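Local coordinates for tetratricopeptide repeat protein (Parabacteroides merdae ATCC 43184, PDB 4R7S) that is of unknown function but, as a tetratricopeptide repeat protein, probably serves as a helical scaffold for binding protein or peptide partners, at residues 106-117 and 128-139. Residues are numbered along the deposited sequence; the frame is centred on the assembly and turned at random.
Sequences PEHQEALYCRGL and AEQDFDKILEVN. With EDO (1,2-ethanediol), chain I.
Gly116 makes the hollow here, and Phe132 fills it: with no side chain in the way, the ring drops its CZ to 3.4 Å from Gly116 C. Ala128 CB, a much smaller bump, sits 3.3 Å from Gly116 O, and at this end the backbones come closest, 4.2 Å between the CA atoms of Gly116 and Ala128. Further along, Ile135 pushes CD1 against the backbone of Tyr113, while its CG1 lies 3.7 Å from Leu112 CB. Leu112 in turn spreads its two methyls over Asp131 and the bent chain of Lys134. Helices 109-121 and 125-138 are neighbouring antiparallel helices in the tetratricopeptide repeat stack, their segments crossing at -157°, with helix 91-104 packed against the first. Along one flank Arg115, CG anti to its own N (chi1 -164°), turns at chi3 to lay its guanidinium side-on against Asp131, NE 2.9 Å from Asp131 OD2 and NH2 2.9 Å from Asp131 OD1, the planes only 12° apart. Replacing Arg115 with a leucine would probably leave the carboxylate of buried Asp131 without its counter-charge and free to turn. At the far end Val138 CG2 slots beside Gln109, whose OE1 takes a nearly straight in-plane bond of 2.8 Å from Asn139 ND2.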
ATOM      1  N   PRO A 106      17.481   5.399 -10.753  1.00 48.24           N
ATOM      2  CA  PRO A 106      17.477   3.958 -10.464  1.00 47.46           C
ATOM      3  C   PRO A 106      17.711   3.622  -8.984  1.00 49.98           C
ATOM      4  O   PRO A 106      17.633   2.439  -8.645  1.00 48.68           O
ATOM      5  CB  PRO A 106      18.614   3.414 -11.357  1.00 49.78           C
ATOM      6  CG  PRO A 106      18.905   4.499 -12.363  1.00 53.74           C
ATOM      7  CD  PRO A 106      18.639   5.757 -11.606  1.00 49.47           C
ATOM      8  N   GLU A 107      17.944   4.635  -8.105  1.00 45.84           N
ATOM      9  CA  GLU A 107      18.186   4.388  -6.675  1.00 45.09           C
ATOM     10  C   GLU A 107      17.081   4.951  -5.754  1.00 47.61           C
ATOM     11  O   GLU A 107      17.307   5.048  -4.535  1.00 46.11           O
ATOM     12  CB  GLU A 107      19.553   4.953  -6.239  1.00 46.46           C
ATOM     13  CG  GLU A 107      20.749   4.350  -6.952  1.00 55.80           C
ATOM     14  CD  GLU A 107      22.114   4.711  -6.391  1.00 78.77           C
ATOM     15  OE1 GLU A 107      22.177   5.400  -5.345  1.00 66.99           O
ATOM     16  OE2 GLU A 107      23.127   4.265  -6.981  1.00 75.48           O
ATOM     17  N   HIS A 108      15.902   5.312  -6.313  1.00 44.40           N
ATOM     18  CA  HIS A 108      14.779   5.856  -5.527  1.00 44.28           C
ATOM     19  C   HIS A 108      14.093   4.694  -4.792  1.00 47.52           C
ATOM     20  O   HIS A 108      13.378   3.889  -5.403  1.00 46.66           O
ATOM     21  CB  HIS A 108      13.799   6.643  -6.421  1.00 45.30           C
ATOM     22  CG  HIS A 108      12.794   7.457  -5.660  1.00 49.02           C
ATOM     23  ND1 HIS A 108      11.448   7.138  -5.675  1.00 51.09           N
ATOM     24  CD2 HIS A 108      12.963   8.580  -4.921  1.00 51.40           C
ATOM     25  CE1 HIS A 108      10.849   8.043  -4.920  1.00 50.51           C
ATOM     26  NE2 HIS A 108      11.717   8.938  -4.449  1.00 51.08           N
ATOM     27  N   GLN A 109      14.358   4.599  -3.480  1.00 43.34           N
ATOM     28  CA  GLN A 109      13.930   3.509  -2.598  1.00 42.16           C
ATOM     29  C   GLN A 109      12.412   3.303  -2.507  1.00 43.81           C
ATOM     30  O   GLN A 109      11.989   2.154  -2.527  1.00 43.64           O
ATOM     31  CB  GLN A 109      14.546   3.647  -1.197  1.00 42.69           C
ATOM     32  CG  GLN A 109      16.062   3.441  -1.245  1.00 40.13           C
ATOM     33  CD  GLN A 109      16.746   3.487   0.102  1.00 50.74           C
ATOM     34  OE1 GLN A 109      16.352   2.820   1.058  1.00 51.40           O
ATOM     35  NE2 GLN A 109      17.850   4.211   0.182  1.00 41.79           N
ATOM     36  N   GLU A 110      11.598   4.352  -2.428  1.00 39.58           N
ATOM     37  CA  GLU A 110      10.147   4.128  -2.366  1.00 37.97           C
ATOM     38  C   GLU A 110       9.635   3.517  -3.670  1.00 42.21           C
ATOM     39  O   GLU A 110       8.779   2.634  -3.620  1.00 41.58           O
ATOM     40  CB  GLU A 110       9.382   5.417  -2.054  1.00 38.81           C
ATOM     41  CG  GLU A 110       7.874   5.214  -1.912  1.00 41.09           C
ATOM     42  CD  GLU A 110       7.409   4.571  -0.617  1.00 55.07           C
ATOM     43  OE1 GLU A 110       8.209   4.487   0.345  1.00 37.98           O
ATOM     44  OE2 GLU A 110       6.222   4.185  -0.552  1.00 48.50           O
ATOM     45  N   ALA A 111      10.154   3.994  -4.825  1.00 39.23           N
ATOM     46  CA  ALA A 111       9.765   3.493  -6.144  1.00 40.21           C
ATOM     47  C   ALA A 111      10.185   2.013  -6.311  1.00 43.12           C
ATOM     48  O   ALA A 111       9.377   1.202  -6.769  1.00 42.22           O
ATOM     49  CB  ALA A 111      10.390   4.348  -7.249  1.00 41.48           C
ATOM     50  N   LEU A 112      11.427   1.676  -5.912  1.00 39.21           N
ATOM     51  CA  LEU A 112      11.964   0.321  -5.983  1.00 39.48           C
ATOM     52  C   LEU A 112      11.105  -0.644  -5.167  1.00 44.06           C
ATOM     53  O   LEU A 112      10.757  -1.716  -5.665  1.00 44.28           O
ATOM     54  CB  LEU A 112      13.422   0.284  -5.495  1.00 39.15           C
ATOM     55  CG  LEU A 112      14.480   0.841  -6.440  1.00 43.28           C
ATOM     56  CD1 LEU A 112      15.755   1.138  -5.698  1.00 42.47           C
ATOM     57  CD2 LEU A 112      14.730  -0.107  -7.622  1.00 46.47           C
ATOM     58  N   TYR A 113      10.750  -0.248  -3.933  1.00 41.39           N
ATOM     59  CA  TYR A 113       9.947  -1.066  -3.025  1.00 41.90           C
ATOM     60  C   TYR A 113       8.570  -1.335  -3.598  1.00 44.42           C
ATOM     61  O   TYR A 113       8.137  -2.480  -3.604  1.00 44.40           O
ATOM     62  CB  TYR A 113       9.818  -0.414  -1.640  1.00 43.29           C
ATOM     63  CG  TYR A 113       9.045  -1.257  -0.648  1.00 45.88           C
ATOM     64  CD1 TYR A 113       9.539  -2.483  -0.207  1.00 48.16           C
ATOM     65  CD2 TYR A 113       7.827  -0.821  -0.132  1.00 46.45           C
ATOM     66  CE1 TYR A 113       8.813  -3.278   0.682  1.00 49.64           C
ATOM     67  CE2 TYR A 113       7.097  -1.602   0.766  1.00 46.90           C
ATOM     68  CZ  TYR A 113       7.596  -2.828   1.172  1.00 56.70           C
ATOM     69  OH  TYR A 113       6.887  -3.581   2.072  1.00 62.23           O
ATOM     70  N   CYS A 114       7.902  -0.293  -4.096  1.00 39.79           N
ATOM     71  CA  CYS A 114       6.552  -0.386  -4.642  1.00 38.83           C
ATOM     72  C   CYS A 114       6.529  -1.167  -5.939  1.00 40.54           C
ATOM     73  O   CYS A 114       5.619  -1.975  -6.121  1.00 40.74           O
ATOM     74  CB  CYS A 114       5.939   0.997  -4.811  1.00 39.12           C
ATOM     75  SG  CYS A 114       5.566   1.827  -3.247  1.00 42.53           S
ATOM     76  N   ARG A 115       7.533  -0.978  -6.817  1.00 35.61           N
ATOM     77  CA  ARG A 115       7.610  -1.729  -8.064  1.00 35.24           C
ATOM     78  C   ARG A 115       7.869  -3.189  -7.745  1.00 39.43           C
ATOM     79  O   ARG A 115       7.260  -4.059  -8.372  1.00 38.50           O
ATOM     80  CB  ARG A 115       8.673  -1.172  -9.027  1.00 35.49           C
ATOM     81  CG  ARG A 115       8.496  -1.686 -10.466  1.00 35.52           C
ATOM     82  CD  ARG A 115       9.474  -1.090 -11.461  1.00 43.34           C
ATOM     83  NE  ARG A 115      10.883  -1.424 -11.204  1.00 40.82           N
ATOM     84  CZ  ARG A 115      11.892  -1.019 -11.974  1.00 53.39           C
ATOM     85  NH1 ARG A 115      11.659  -0.289 -13.062  1.00 41.35           N
ATOM     86  NH2 ARG A 115      13.138  -1.340 -11.664  1.00 38.53           N
ATOM     87  N   GLY A 116       8.742  -3.433  -6.759  1.00 36.85           N
ATOM     88  CA  GLY A 116       9.074  -4.768  -6.277  1.00 36.82           C
ATOM     89  C   GLY A 116       7.834  -5.555  -5.902  1.00 41.53           C
ATOM     90  O   GLY A 116       7.639  -6.672  -6.385  1.00 42.18           O
ATOM     91  N   LEU A 117       6.964  -4.950  -5.080  1.00 38.37           N
ATOM     92  CA  LEU A 117       5.682  -5.524  -4.664  1.00 38.54           C
ATOM     93  C   LEU A 117       4.792  -5.790  -5.868  1.00 45.81           C
ATOM     94  O   LEU A 117       4.202  -6.874  -5.938  1.00 47.13           O
ATOM     95  CB  LEU A 117       4.949  -4.587  -3.695  1.00 38.35           C
ATOM     96  CG  LEU A 117       5.588  -4.324  -2.326  1.00 43.24           C
ATOM     97  CD1 LEU A 117       4.703  -3.398  -1.500  1.00 43.33           C
ATOM     98  CD2 LEU A 117       5.846  -5.625  -1.548  1.00 43.59           C
ATOM     99  N   ALA A 128      11.192  -8.668  -9.185  1.00 45.04           N
ATOM    100  CA  ALA A 128      10.933  -8.228  -7.801  1.00 44.19           C
ATOM    101  C   ALA A 128      12.210  -8.371  -6.961  1.00 49.11           C
ATOM    102  O   ALA A 128      12.638  -7.427  -6.294  1.00 49.00           O
ATOM    103  CB  ALA A 128       9.809  -9.033  -7.190  1.00 44.12           C
ATOM    104  N   GLU A 129      12.870  -9.518  -7.103  1.00 46.72           N
ATOM    105  CA  GLU A 129      14.122  -9.872  -6.444  1.00 46.50           C
ATOM    106  C   GLU A 129      15.185  -8.788  -6.692  1.00 50.52           C
ATOM    107  O   GLU A 129      15.818  -8.318  -5.744  1.00 50.91           O
ATOM    108  CB  GLU A 129      14.595 -11.229  -6.995  1.00 47.84           C
ATOM    109  CG  GLU A 129      15.436 -12.041  -6.031  1.00 61.64           C
ATOM    110  CD  GLU A 129      16.100 -13.259  -6.642  1.00 82.21           C
ATOM    111  OE1 GLU A 129      15.378 -14.169  -7.111  1.00 62.79           O
ATOM    112  OE2 GLU A 129      17.351 -13.302  -6.649  1.00 85.09           O
ATOM    113  N   GLN A 130      15.336  -8.362  -7.968  1.00 45.53           N
ATOM    114  CA  GLN A 130      16.324  -7.368  -8.386  1.00 44.58           C
ATOM    115  C   GLN A 130      16.042  -5.970  -7.779  1.00 45.43           C
ATOM    116  O   GLN A 130      16.986  -5.269  -7.407  1.00 43.52           O
ATOM    117  CB  GLN A 130      16.427  -7.327  -9.918  1.00 46.35           C
ATOM    118  CG  GLN A 130      17.061  -8.610 -10.466  1.00 64.20           C
ATOM    119  CD  GLN A 130      17.158  -8.709 -11.974  1.00 89.45           C
ATOM    120  OE1 GLN A 130      17.412  -7.724 -12.681  1.00 88.46           O
ATOM    121  NE2 GLN A 130      17.058  -9.933 -12.490  1.00 78.48           N
ATOM    122  N   ASP A 131      14.756  -5.621  -7.596  1.00 41.81           N
ATOM    123  CA  ASP A 131      14.338  -4.355  -6.989  1.00 41.07           C
ATOM    124  C   ASP A 131      14.594  -4.338  -5.482  1.00 42.20           C
ATOM    125  O   ASP A 131      14.975  -3.291  -4.955  1.00 41.18           O
ATOM    126  CB  ASP A 131      12.857  -4.051  -7.289  1.00 42.94           C
ATOM    127  CG  ASP A 131      12.589  -3.477  -8.680  1.00 48.49           C
ATOM    128  OD1 ASP A 131      13.570  -3.194  -9.413  1.00 49.58           O
ATOM    129  OD2 ASP A 131      11.407  -3.321  -9.035  1.00 49.55           O
ATOM    130  N   PHE A 132      14.413  -5.481  -4.789  1.00 37.15           N
ATOM    131  CA  PHE A 132      14.696  -5.530  -3.344  1.00 35.61           C
ATOM    132  C   PHE A 132      16.219  -5.557  -3.126  1.00 40.56           C
ATOM    133  O   PHE A 132      16.716  -4.879  -2.220  1.00 40.99           O
ATOM    134  CB  PHE A 132      13.973  -6.688  -2.644  1.00 35.71           C
ATOM    135  CG  PHE A 132      12.471  -6.648  -2.827  1.00 36.12           C
ATOM    136  CD1 PHE A 132      11.739  -5.507  -2.496  1.00 38.08           C
ATOM    137  CD2 PHE A 132      11.785  -7.748  -3.331  1.00 37.96           C
ATOM    138  CE1 PHE A 132      10.358  -5.455  -2.702  1.00 38.89           C
ATOM    139  CE2 PHE A 132      10.393  -7.707  -3.511  1.00 40.64           C
ATOM    140  CZ  PHE A 132       9.691  -6.562  -3.198  1.00 38.77           C
ATOM    141  N   ASP A 133      16.961  -6.209  -4.038  1.00 37.08           N
ATOM    142  CA  ASP A 133      18.429  -6.208  -3.960  1.00 37.46           C
ATOM    143  C   ASP A 133      18.985  -4.797  -4.170  1.00 44.50           C
ATOM    144  O   ASP A 133      19.906  -4.409  -3.459  1.00 45.57           O
ATOM    145  CB  ASP A 133      19.045  -7.176  -4.972  1.00 38.60           C
ATOM    146  CG  ASP A 133      18.902  -8.648  -4.616  1.00 49.39           C
ATOM    147  OD1 ASP A 133      18.819  -8.968  -3.399  1.00 45.80           O
ATOM    148  OD2 ASP A 133      18.924  -9.491  -5.553  1.00 61.48           O
ATOM    149  N   LYS A 134      18.397  -4.018  -5.118  1.00 41.26           N
ATOM    150  CA  LYS A 134      18.805  -2.638  -5.415  1.00 41.21           C
ATOM    151  C   LYS A 134      18.702  -1.785  -4.171  1.00 45.09           C
ATOM    152  O   LYS A 134      19.602  -0.989  -3.937  1.00 46.38           O
ATOM    153  CB  LYS A 134      17.972  -2.021  -6.566  1.00 43.48           C
ATOM    154  CG  LYS A 134      18.584  -0.761  -7.205  1.00 55.34           C
ATOM    155  CD  LYS A 134      19.804  -1.035  -8.105  1.00 62.92           C
ATOM    156  CE  LYS A 134      20.513   0.226  -8.535  1.00 66.51           C
ATOM    157  NZ  LYS A 134      21.740  -0.074  -9.322  1.00 82.83           N
ATOM    158  N   ILE A 135      17.620  -1.954  -3.368  1.00 40.47           N
ATOM    159  CA  ILE A 135      17.429  -1.224  -2.106  1.00 39.08           C
ATOM    160  C   ILE A 135      18.570  -1.574  -1.136  1.00 45.70           C
ATOM    161  O   ILE A 135      19.248  -0.676  -0.648  1.00 45.46           O
ATOM    162  CB  ILE A 135      16.043  -1.481  -1.452  1.00 39.87           C
ATOM    163  CG1 ILE A 135      14.903  -1.136  -2.422  1.00 38.65           C
ATOM    164  CG2 ILE A 135      15.928  -0.682  -0.134  1.00 40.14           C
ATOM    165  CD1 ILE A 135      13.525  -1.474  -2.005  1.00 40.79           C
ATOM    166  N   LEU A 136      18.812  -2.870  -0.906  1.00 43.82           N
ATOM    167  CA  LEU A 136      19.868  -3.328   0.003  1.00 44.72           C
ATOM    168  C   LEU A 136      21.291  -2.918  -0.445  1.00 50.61           C
ATOM    169  O   LEU A 136      22.184  -2.803   0.392  1.00 50.82           O
ATOM    170  CB  LEU A 136      19.783  -4.839   0.180  1.00 44.28           C
ATOM    171  CG  LEU A 136      18.644  -5.277   1.070  1.00 47.72           C
ATOM    172  CD1 LEU A 136      18.270  -6.703   0.789  1.00 48.30           C
ATOM    173  CD2 LEU A 136      18.955  -5.009   2.545  1.00 46.58           C
ATOM    174  N   GLU A 137      21.483  -2.679  -1.742  1.00 47.42           N
ATOM    175  CA  GLU A 137      22.755  -2.248  -2.316  1.00 47.95           C
ATOM    176  C   GLU A 137      22.972  -0.758  -1.966  1.00 53.98           C
ATOM    177  O   GLU A 137      24.127  -0.344  -1.799  1.00 55.61           O
ATOM    178  CB  GLU A 137      22.726  -2.512  -3.838  1.00 49.36           C
ATOM    179  CG  GLU A 137      23.742  -1.805  -4.719  1.00 58.36           C
ATOM    180  CD  GLU A 137      23.479  -1.965  -6.208  1.00 89.23           C
ATOM    181  OE1 GLU A 137      22.899  -3.004  -6.609  1.00 85.28           O
ATOM    182  OE2 GLU A 137      23.849  -1.046  -6.976  1.00 90.29           O
ATOM    183  N   VAL A 138      21.869   0.039  -1.824  1.00 48.43           N
ATOM    184  CA  VAL A 138      21.985   1.473  -1.481  1.00 47.69           C
ATOM    185  C   VAL A 138      21.711   1.702   0.021  1.00 51.20           C
ATOM    186  O   VAL A 138      22.069   2.742   0.556  1.00 52.17           O
ATOM    187  CB  VAL A 138      21.118   2.437  -2.363  1.00 51.06           C
ATOM    188  CG1 VAL A 138      21.328   2.199  -3.855  1.00 50.66           C
ATOM    189  CG2 VAL A 138      19.641   2.366  -2.009  1.00 50.65           C
ATOM    190  N   ASN A 139      21.075   0.748   0.688  1.00 47.85           N
ATOM    191  CA  ASN A 139      20.698   0.861   2.092  1.00 47.47           C
ATOM    192  C   ASN A 139      20.694  -0.538   2.667  1.00 53.98           C
ATOM    193  O   ASN A 139      19.654  -1.211   2.699  1.00 53.25           O
ATOM    194  CB  ASN A 139      19.336   1.566   2.193  1.00 42.24           C
ATOM    195  CG  ASN A 139      18.712   1.696   3.553  1.00 57.97           C
ATOM    196  OD1 ASN A 139      19.326   1.445   4.583  1.00 56.70           O
ATOM    197  ND2 ASN A 139      17.453   2.106   3.574  1.00 51.97           N
TER
HETATM  198  C1  EDO I 307       3.835   0.147   0.221  1.00 79.09           C
HETATM  199  O1  EDO I 307       2.716  -0.040  -0.633  1.00 79.71           O
HETATM  200  C2  EDO I 307       4.113   1.664   0.407  1.00 79.29           C
HETATM  201  O2  EDO I 307       5.187   1.868   1.319  1.00 78.83           O